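PDB 7CLF: methyltransferase domain-containing protein from Serratia marcescens, which probably transfers a methyl group from S-adenosyl-L-methionine to a hydroxyl of its substrate, as an O-methyltransferase that forms dimers. Local coordinates for residues A23-K28 against P89-W94; R129-I134 against V297-G302; H169-D174 against G192-I197. One frame throughout, in Å; residues are numbered along the deposited sequence.

Contact 1: residues A23-K28 against P89-W94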
loop_
_atom_site.group_PDB
_atom_site.type_symbol
_atom_site.label_atom_id
_atom_site.label_comp_id
_atom_site.label_asym_id
_atom_site.label_seq_id
_atom_site.Cartn_x
_atom_site.Cartn_y
_atom_site.Cartn_z
ATOM N N ALA A 23 4.944 -1.619 10.275
ATOM C CA ALA A 23 5.763 -2.628 10.944
ATOM C C ALA A 23 6.713 -1.988 11.954
ATOM O O ALA A 23 6.950 -2.548 13.034
ATOM C CB ALA A 23 6.549 -3.448 9.919
ATOM N N ALA A 24 7.265 -0.818 11.616
ATOM C CA ALA A 24 8.172 -0.123 12.528
ATOM C C ALA A 24 7.443 0.341 13.776
ATOM O O ALA A 24 7.974 0.236 14.882
ATOM C CB ALA A 24 8.820 1.077 11.836
ATOM N N LEU A 25 6.234 0.884 13.608
ATOM C CA LEU A 25 5.445 1.316 14.754
ATOM C C LEU A 25 5.080 0.137 15.636
ATOM O O LEU A 25 5.125 0.242 16.868
ATOM C CB LEU A 25 4.182 2.032 14.285
ATOM C CG LEU A 25 4.393 3.369 13.582
ATOM C CD1 LEU A 25 3.185 3.747 12.728
ATOM C CD2 LEU A 25 4.728 4.477 14.603
ATOM N N ALA A 26 4.725 -0.996 15.018
ATOM C CA ALA A 26 4.321 -2.177 15.774
ATOM C C ALA A 26 5.492 -2.772 16.537
ATOM O O ALA A 26 5.325 -3.277 17.652
ATOM C CB ALA A 26 3.716 -3.224 14.837
ATOM N N LEU A 27 6.683 -2.737 15.945
ATOM C CA LEU A 27 7.893 -3.072 16.676
ATOM C C LEU A 27 8.281 -2.004 17.687
ATOM O O LEU A 27 9.210 -2.236 18.462
ATOM C CB LEU A 27 9.055 -3.283 15.695
ATOM C CG LEU A 27 9.000 -4.550 14.837
ATOM C CD1 LEU A 27 9.982 -4.480 13.674
ATOM C CD2 LEU A 27 9.282 -5.775 15.698
ATOM N N LYS A 28 7.613 -0.849 17.686
ATOM C CA LYS A 28 8.048 0.302 18.484
ATOM C C LYS A 28 9.520 0.594 18.211
ATOM O O LYS A 28 10.301 0.915 19.113
ATOM C CB LYS A 28 7.796 0.090 19.981
ATOM C CG LYS A 28 6.306 0.172 20.396
ATOM C CD LYS A 28 6.072 -0.486 21.752
ATOM C CE LYS A 28 5.036 0.257 22.594
ATOM N NZ LYS A 28 3.970 0.844 21.758
ATOM N N PRO A 89 1.287 12.386 22.036
ATOM C CA PRO A 89 -0.143 12.576 21.755
ATOM C C PRO A 89 -0.528 12.307 20.312
ATOM O O PRO A 89 -1.658 11.872 20.074
ATOM C CB PRO A 89 -0.387 14.044 22.139
ATOM C CG PRO A 89 0.702 14.371 23.071
ATOM C CD PRO A 89 1.896 13.615 22.567
ATOM N N GLN A 90 0.354 12.547 19.340
ATOM C CA GLN A 90 0.012 12.311 17.942
ATOM C C GLN A 90 0.528 10.974 17.419
ATOM O O GLN A 90 0.596 10.787 16.198
ATOM C CB GLN A 90 0.535 13.447 17.065
ATOM C CG GLN A 90 -0.138 14.776 17.315
ATOM C CD GLN A 90 -1.624 14.738 17.040
ATOM O OE1 GLN A 90 -2.083 14.049 16.135
ATOM N NE2 GLN A 90 -2.388 15.483 17.830
ATOM N N TRP A 91 0.876 10.044 18.309
ATOM C CA TRP A 91 1.396 8.746 17.895
ATOM C C TRP A 91 0.474 8.090 16.875
ATOM O O TRP A 91 -0.731 7.969 17.105
ATOM C CB TRP A 91 1.543 7.826 19.106
ATOM C CG TRP A 91 2.198 6.501 18.824
ATOM C CD1 TRP A 91 3.391 6.284 18.166
ATOM C CD2 TRP A 91 1.714 5.209 19.204
ATOM N NE1 TRP A 91 3.665 4.938 18.123
ATOM C CE2 TRP A 91 2.658 4.259 18.763
ATOM C CE3 TRP A 91 0.574 4.760 19.892
ATOM C CZ2 TRP A 91 2.487 2.886 18.972
ATOM C CZ3 TRP A 91 0.418 3.403 20.106
ATOM C CH2 TRP A 91 1.361 2.484 19.640
ATOM N N LEU A 92 1.056 7.648 15.758
ATOM C CA LEU A 92 0.308 6.983 14.697
ATOM C C LEU A 92 0.158 5.485 14.917
ATOM O O LEU A 92 -0.387 4.798 14.051
ATOM C CB LEU A 92 0.979 7.248 13.339
ATOM C CG LEU A 92 0.730 8.686 12.872
ATOM C CD1 LEU A 92 1.550 9.036 11.646
ATOM C CD2 LEU A 92 -0.751 8.918 12.620
ATOM N N GLY A 93 0.623 4.968 16.052
ATOM C CA GLY A 93 0.560 3.539 16.286
ATOM C C GLY A 93 -0.855 3.003 16.347
ATOM O O GLY A 93 -1.093 1.852 15.971
ATOM N N TRP A 94 -1.807 3.820 16.811
ATOM C CA TRP A 94 -3.210 3.400 16.810
ATOM C C TRP A 94 -3.683 3.110 15.392
ATOM O O TRP A 94 -4.196 2.025 15.109
ATOM C CB TRP A 94 -4.123 4.463 17.432
ATOM C CG TRP A 94 -3.623 5.150 18.671
ATOM C CD1 TRP A 94 -3.159 6.442 18.773
ATOM C CD2 TRP A 94 -3.576 4.606 19.985
ATOM N NE1 TRP A 94 -2.824 6.721 20.067
ATOM C CE2 TRP A 94 -3.069 5.612 20.836
ATOM C CE3 TRP A 94 -3.909 3.364 20.529
ATOM C CZ2 TRP A 94 -2.883 5.411 22.196
ATOM C CZ3 TRP A 94 -3.729 3.167 21.882
ATOM C CH2 TRP A 94 -3.218 4.185 22.701
#
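L25 and G93 bring the two backbones closest, their CA atoms 5.6 Å apart, where the C-terminal part of helix 15-26 passes the start of helix 93-107. The first of these chains leaves helical geometry at K28, whose positive phi (51°) and bonds back into the preceding turn make a Schellman motif. L25 starts toward the other segment and divides its two methyls between neighbouring targets. CD2 lies 3.7 Å from W91 NE1, in an oblique approach to the indole, while CD1 sits 4.2 Å from L92 CB. With CG anti to the backbone N (chi1 -174°), the W91 ring swings toward L25 and slides past it in the opposite direction, lying over its own chain: G93 CA is 3.2 Å above the indole plane, over the ring centre. W91 NE1 is buried here and has no hydrogen-bonding partner in the model. At the exposed border the K28 chain, bent near its end, carries NZ to 3.7 Å from W91 CH2, crossing the indole at about a right angle; the ammonium itself is hydrogen-bonded to S86 OG. This mostly apolar packing joins helix 15-26 of the O-methyltransferase dimerisation domain to the start of helix 93-107. L84 of helix 81-84 also touches L25, and F83 touches L92; M12 and A8 of the second subunit pack on L25 and L92, so the junction borders the dimer interface.

Contact 2: residues R129-I134 against V297-G302. With SAH (S-adenosyl-L-homocysteine), chain D.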
loop_
_atom_site.group_PDB
_atom_site.type_symbol
_atom_site.label_atom_id
_atom_site.label_comp_id
_atom_site.label_asym_id
_atom_site.label_seq_id
_atom_site.Cartn_x
_atom_site.Cartn_y
_atom_site.Cartn_z
ATOM N N ARG A 129 -19.922 -11.406 11.273
ATOM C CA ARG A 129 -20.470 -10.359 12.119
ATOM C C ARG A 129 -20.434 -9.012 11.399
ATOM O O ARG A 129 -19.812 -8.838 10.340
ATOM C CB ARG A 129 -19.706 -10.279 13.439
ATOM C CG ARG A 129 -19.789 -11.553 14.258
ATOM C CD ARG A 129 -18.923 -11.476 15.489
ATOM N NE ARG A 129 -17.535 -11.154 15.162
ATOM C CZ ARG A 129 -16.562 -11.065 16.065
ATOM N NH1 ARG A 129 -16.822 -11.268 17.357
ATOM N NH2 ARG A 129 -15.327 -10.776 15.679
ATOM N N SER A 130 -21.131 -8.050 11.985
ATOM C CA SER A 130 -21.160 -6.716 11.414
ATOM C C SER A 130 -19.778 -6.059 11.548
ATOM O O SER A 130 -18.929 -6.494 12.323
ATOM C CB SER A 130 -22.233 -5.878 12.109
ATOM O OG SER A 130 -21.954 -5.783 13.502
ATOM N N TRP A 131 -19.558 -5.014 10.755
ATOM C CA TRP A 131 -18.282 -4.299 10.792
ATOM C C TRP A 131 -17.945 -3.864 12.214
ATOM O O TRP A 131 -16.902 -4.227 12.766
ATOM C CB TRP A 131 -18.347 -3.104 9.838
ATOM C CG TRP A 131 -17.227 -2.085 9.988
ATOM C CD1 TRP A 131 -17.371 -0.739 10.132
ATOM C CD2 TRP A 131 -15.814 -2.341 9.986
ATOM N NE1 TRP A 131 -16.142 -0.133 10.239
ATOM C CE2 TRP A 131 -15.165 -1.093 10.152
ATOM C CE3 TRP A 131 -15.032 -3.500 9.868
ATOM C CZ2 TRP A 131 -13.766 -0.968 10.179
ATOM C CZ3 TRP A 131 -13.646 -3.377 9.915
ATOM C CH2 TRP A 131 -13.027 -2.116 10.065
ATOM N N PHE A 132 -18.860 -3.143 12.858
ATOM C CA PHE A 132 -18.533 -2.614 14.175
ATOM C C PHE A 132 -18.409 -3.717 15.221
ATOM O O PHE A 132 -17.571 -3.609 16.119
ATOM C CB PHE A 132 -19.544 -1.542 14.561
ATOM C CG PHE A 132 -19.328 -0.256 13.827
ATOM C CD1 PHE A 132 -18.255 0.579 14.168
ATOM C CD2 PHE A 132 -20.142 0.102 12.770
ATOM C CE1 PHE A 132 -18.023 1.770 13.491
ATOM C CE2 PHE A 132 -19.914 1.279 12.086
ATOM C CZ PHE A 132 -18.843 2.122 12.450
ATOM N N ASP A 133 -19.174 -4.806 15.100
ATOM C CA ASP A 133 -18.957 -5.940 15.996
ATOM C C ASP A 133 -17.574 -6.550 15.792
ATOM O O ASP A 133 -16.931 -6.990 16.754
ATOM C CB ASP A 133 -20.029 -7.000 15.773
ATOM C CG ASP A 133 -21.228 -6.812 16.671
ATOM O OD1 ASP A 133 -21.216 -5.874 17.500
ATOM O OD2 ASP A 133 -22.186 -7.601 16.531
ATOM N N ILE A 134 -17.106 -6.606 14.545
ATOM C CA ILE A 134 -15.760 -7.115 14.287
ATOM C C ILE A 134 -14.716 -6.141 14.818
ATOM O O ILE A 134 -13.806 -6.519 15.568
ATOM C CB ILE A 134 -15.572 -7.390 12.784
ATOM C CG1 ILE A 134 -16.404 -8.605 12.375
ATOM C CG2 ILE A 134 -14.115 -7.626 12.482
ATOM C CD1 ILE A 134 -16.313 -8.954 10.896
ATOM N N VAL A 297 -14.844 -1.972 1.076
ATOM C CA VAL A 297 -14.256 -3.252 1.458
ATOM C C VAL A 297 -14.568 -3.623 2.909
ATOM O O VAL A 297 -14.584 -4.813 3.245
ATOM C CB VAL A 297 -12.736 -3.257 1.203
ATOM C CG1 VAL A 297 -12.467 -3.063 -0.278
ATOM C CG2 VAL A 297 -12.041 -2.173 2.015
ATOM N N SER A 298 -14.828 -2.654 3.792
ATOM C CA SER A 298 -14.922 -2.956 5.224
ATOM C C SER A 298 -16.314 -2.829 5.830
ATOM O O SER A 298 -16.658 -3.615 6.699
ATOM C CB SER A 298 -13.973 -2.049 6.031
ATOM O OG SER A 298 -14.283 -0.691 5.796
ATOM N N THR A 299 -17.125 -1.857 5.431
ATOM C CA THR A 299 -18.324 -1.540 6.186
ATOM C C THR A 299 -19.539 -2.256 5.590
ATOM O O THR A 299 -19.483 -2.910 4.539
ATOM C CB THR A 299 -18.570 -0.023 6.241
ATOM O OG1 THR A 299 -18.930 0.442 4.936
ATOM C CG2 THR A 299 -17.315 0.719 6.715
ATOM N N ASP A 300 -20.677 -2.095 6.260
ATOM C CA ASP A 300 -21.939 -2.643 5.756
ATOM C C ASP A 300 -22.603 -1.606 4.853
ATOM O O ASP A 300 -23.554 -0.922 5.234
ATOM C CB ASP A 300 -22.827 -3.036 6.930
ATOM C CG ASP A 300 -22.202 -4.121 7.785
ATOM O OD1 ASP A 300 -21.955 -5.223 7.247
ATOM O OD2 ASP A 300 -21.945 -3.870 8.985
ATOM N N GLY A 301 -22.080 -1.484 3.628
ATOM C CA GLY A 301 -22.671 -0.628 2.615
ATOM C C GLY A 301 -22.107 0.783 2.509
ATOM O O GLY A 301 -22.568 1.554 1.651
ATOM N N GLY A 302 -21.134 1.149 3.342
ATOM C CA GLY A 302 -20.691 2.531 3.399
ATOM C C GLY A 302 -20.180 3.052 2.067
ATOM O O GLY A 302 -19.744 2.304 1.187
HETATM N N SAH D . -18.469 11.101 15.818
HETATM C CA SAH D . -17.034 10.822 15.868
HETATM C CB SAH D . -16.721 9.357 15.513
HETATM C CG SAH D . -17.148 8.806 14.150
HETATM S SD SAH D . -16.774 7.019 13.979
HETATM C C SAH D . -16.307 11.785 14.939
HETATM O O SAH D . -16.920 12.694 14.371
HETATM O OXT SAH D . -15.089 11.687 14.753
HETATM C "C5'" SAH D . -18.518 6.534 13.908
HETATM C "C4'" SAH D . -19.123 6.186 15.270
HETATM O "O4'" SAH D . -20.488 5.827 15.093
HETATM C "C3'" SAH D . -18.434 4.988 15.898
HETATM O "O3'" SAH D . -17.939 5.331 17.163
HETATM C "C2'" SAH D . -19.524 3.943 16.033
HETATM O "O2'" SAH D . -19.454 3.227 17.243
HETATM C "C1'" SAH D . -20.798 4.746 15.933
HETATM N N9 SAH D . -21.891 3.941 15.370
HETATM C C8 SAH D . -21.863 3.138 14.261
HETATM N N7 SAH D . -23.088 2.574 14.100
HETATM C C5 SAH D . -23.888 2.999 15.096
HETATM C C6 SAH D . -25.214 2.731 15.402
HETATM N N6 SAH D . -25.925 1.910 14.627
HETATM N N1 SAH D . -25.782 3.324 16.512
HETATM C C2 SAH D . -25.036 4.175 17.294
HETATM N N3 SAH D . -23.708 4.439 16.985
HETATM C C4 SAH D . -23.153 3.858 15.902
HETATM O O HOH W 1 -21.752 -2.478 11.084
#
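S130 CB rests 3.7 Å from D300 OD2, and the serine occupies the N-cap of helix 131-135. Its chi1 of 60° turns OG back toward the helix start, where it accepts a weak bond from D133 N. One residue on, W131 N gives its hydrogen to D300 OD2 over 3.2 Å, nearly straight at 172°; the carboxylate is met on its syn side, the donor 24° out of plane. D300 thus takes a first-turn N-H of the helix, and the helix end would probably favour its negative charge, as would the salt bridge from D300 OD1 to R121. The W131 indole lies against the end of helix 286-298: S298 CB stands over the six-membered ring, 4.0 Å from its centroid, and T299 CG2 over the five-membered ring at the same distance, two CH-pi contacts. S298 O also comes to 3.6 Å from W131 CE3. In this class of O-methyltransferase the Rossmann-like domain holds the cofactor. The catalytic region is close by as well: the side chain of T299 is about 6 Å from that of H247, the predicted proton acceptor. F132, next along, turns its ring to the S-adenosyl-L-homocysteine: adenine C8 lies 3.5 Å above one face, and F132 CE1 touches the ribose at C2', while W131 CD1 covers the opposite face. The phenyl is therefore sandwiched between cofactor and indole. A water lies between F132 N and D300 OD2, its bond to F132 N weak and its 2.5 Å from D300 OD2 short enough to be doubtful.

Contact 3: residues H169-D174 against G192-I197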
loop_
_atom_site.group_PDB
_atom_site.type_symbol
_atom_site.label_atom_id
_atom_site.label_comp_id
_atom_site.label_asym_id
_atom_site.label_seq_id
_atom_site.Cartn_x
_atom_site.Cartn_y
_atom_site.Cartn_z
ATOM N N HIS A 169 -28.975 26.186 22.969
ATOM C CA HIS A 169 -29.665 24.938 23.257
ATOM C C HIS A 169 -29.534 24.598 24.732
ATOM O O HIS A 169 -28.551 24.956 25.386
ATOM C CB HIS A 169 -29.115 23.772 22.422
ATOM C CG HIS A 169 -28.964 24.091 20.966
ATOM N ND1 HIS A 169 -30.008 23.989 20.071
ATOM C CD2 HIS A 169 -27.894 24.512 20.252
ATOM C CE1 HIS A 169 -29.585 24.333 18.867
ATOM N NE2 HIS A 169 -28.306 24.659 18.951
ATOM N N ARG A 170 -30.532 23.885 25.238
ATOM C CA ARG A 170 -30.524 23.429 26.619
ATOM C C ARG A 170 -29.864 22.064 26.771
ATOM O O ARG A 170 -29.187 21.814 27.776
ATOM C CB ARG A 170 -31.953 23.387 27.160
ATOM C CG ARG A 170 -32.998 23.127 26.086
ATOM C CD ARG A 170 -34.326 22.689 26.701
ATOM N NE ARG A 170 -35.135 21.913 25.761
ATOM C CZ ARG A 170 -35.045 20.594 25.606
ATOM N NH1 ARG A 170 -34.185 19.896 26.334
ATOM N NH2 ARG A 170 -35.822 19.969 24.726
ATOM N N ALA A 171 -30.029 21.181 25.787
ATOM C CA ALA A 171 -29.480 19.835 25.872
ATOM C C ALA A 171 -28.972 19.399 24.504
ATOM O O ALA A 171 -29.583 19.700 23.473
ATOM C CB ALA A 171 -30.524 18.842 26.398
ATOM N N PHE A 172 -27.847 18.686 24.504
ATOM C CA PHE A 172 -27.177 18.274 23.278
ATOM C C PHE A 172 -26.868 16.790 23.353
ATOM O O PHE A 172 -26.265 16.330 24.327
ATOM C CB PHE A 172 -25.884 19.073 23.077
ATOM C CG PHE A 172 -24.981 18.520 22.013
ATOM C CD1 PHE A 172 -25.343 18.581 20.678
ATOM C CD2 PHE A 172 -23.758 17.961 22.344
ATOM C CE1 PHE A 172 -24.495 18.091 19.678
ATOM C CE2 PHE A 172 -22.906 17.459 21.356
ATOM C CZ PHE A 172 -23.268 17.537 20.024
ATOM N N LEU A 173 -27.260 16.048 22.326
ATOM C CA LEU A 173 -26.933 14.630 22.228
ATOM C C LEU A 173 -25.998 14.411 21.042
ATOM O O LEU A 173 -26.297 14.847 19.926
ATOM C CB LEU A 173 -28.202 13.789 22.071
ATOM C CG LEU A 173 -28.117 12.291 21.772
ATOM C CD1 LEU A 173 -27.595 11.529 22.971
ATOM C CD2 LEU A 173 -29.491 11.756 21.362
ATOM N N ASP A 174 -24.881 13.729 21.283
ATOM C CA ASP A 174 -23.937 13.362 20.226
ATOM C C ASP A 174 -24.110 11.875 19.921
ATOM O O ASP A 174 -23.637 11.022 20.681
ATOM C CB ASP A 174 -22.502 13.674 20.637
ATOM C CG ASP A 174 -21.555 13.713 19.443
ATOM O OD1 ASP A 174 -22.061 13.673 18.308
ATOM O OD2 ASP A 174 -20.322 13.802 19.635
ATOM N N GLY A 192 -23.663 25.287 31.100
ATOM C CA GLY A 192 -25.089 25.135 31.340
ATOM C C GLY A 192 -25.773 24.029 30.561
ATOM O O GLY A 192 -26.791 23.490 31.012
ATOM N N ILE A 193 -25.243 23.671 29.397
ATOM C CA ILE A 193 -25.963 22.790 28.483
ATOM C C ILE A 193 -25.815 21.347 28.942
ATOM O O ILE A 193 -24.733 20.910 29.347
ATOM C CB ILE A 193 -25.465 22.993 27.038
ATOM C CG1 ILE A 193 -26.124 22.006 26.079
ATOM C CG2 ILE A 193 -23.952 22.871 26.946
ATOM C CD1 ILE A 193 -25.916 22.367 24.624
ATOM N N ALA A 194 -26.916 20.606 28.915
ATOM C CA ALA A 194 -26.841 19.179 29.166
ATOM C C ALA A 194 -26.170 18.480 27.984
ATOM O O ALA A 194 -26.420 18.806 26.822
ATOM C CB ALA A 194 -28.231 18.608 29.410
ATOM N N LEU A 195 -25.308 17.514 28.294
ATOM C CA LEU A 195 -24.559 16.764 27.297
ATOM C C LEU A 195 -24.797 15.276 27.487
ATOM O O LEU A 195 -24.708 14.767 28.609
ATOM C CB LEU A 195 -23.066 17.049 27.399
ATOM C CG LEU A 195 -22.702 18.497 27.106
ATOM C CD1 LEU A 195 -21.377 18.822 27.731
ATOM C CD2 LEU A 195 -22.675 18.719 25.615
ATOM N N ALA A 196 -25.090 14.586 26.390
ATOM C CA ALA A 196 -25.235 13.139 26.399
ATOM C C ALA A 196 -24.653 12.566 25.117
ATOM O O ALA A 196 -24.623 13.230 24.082
ATOM C CB ALA A 196 -26.706 12.711 26.535
ATOM N N ILE A 197 -24.195 11.324 25.200
ATOM C CA ILE A 197 -23.731 10.561 24.049
ATOM C C ILE A 197 -24.584 9.304 23.911
ATOM O O ILE A 197 -24.909 8.650 24.908
ATOM C CB ILE A 197 -22.243 10.183 24.180
ATOM C CG1 ILE A 197 -21.383 11.439 24.207
ATOM C CG2 ILE A 197 -21.837 9.238 23.042
ATOM C CD1 ILE A 197 -20.014 11.255 24.832
HETATM O O HOH W 2 -29.740 22.727 30.400
#
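R170 O is gripped twice, by A194 N at 2.8 Å and by water 2, which donates to it and to G192 O and so bridges the two backbones just before the strands begin. From there the ladder runs on through three more bonds: F172 N to A194 O, the shortest at 2.7 Å, then A196 N to F172 O and D174 N to A196 O. A194, F172 and A196 each give their own N-H and C=O to the partner strand, bonding the residues on either side of the one opposite, as parallel pairing does; the short strand axes are 17° apart. These are the two strands of a beta-alpha-beta unit, linked through helix 181-189, in the Rossmann-like sheet of the methyltransferase domain. On the sheet face carrying F172, L195, D174 and I197, a chi1 of 167° carries the F172 ring toward L195, whose CD2 meets its edge, 3.5 Å from F172 CD2. I193 CD1 closes in from the strand's start, 3.6 Å from F172 CB. I186 and A187 of helix 181-189 cover this same pair. Further along, I197 CG2 lies 3.5 Å from D174 O. The other face carries the alanines A171, A194 and A196 with L173: A171 CB is 3.8 Å from A194 CB, and L173 CD1 is 3.9 Å from A196 CB, with Y237 packing over A171, L173 and A196. D174 keeps both carboxylate oxygens occupied, OD2 by S177 OG and OD1 by H241 ND1, its side chain about 5 Å from the bound S-adenosyl-L-homocysteine.

The three contacts are separate, none touching another. Contact 1 closes before contacts 2 and 3 open, and lies on the opposite side of the chain's centre from contact 3, their centres 35 Å apart. Contact 3 is nested within the loop that contact 2 closes, and both belong to the O-methyltransferase domain, with about 13 Å between their nearest atoms. Contacts 2 and 3 reach the cofactor differently: contact 2 through F132, which touches the S-adenosyl-L-homocysteine directly, and contact 3 through D174, whose side chain is about 5 Å from it. Contact 1, 24 Å from contact 2 between centres, has its first segment in the dimerisation domain and packs against the second subunit.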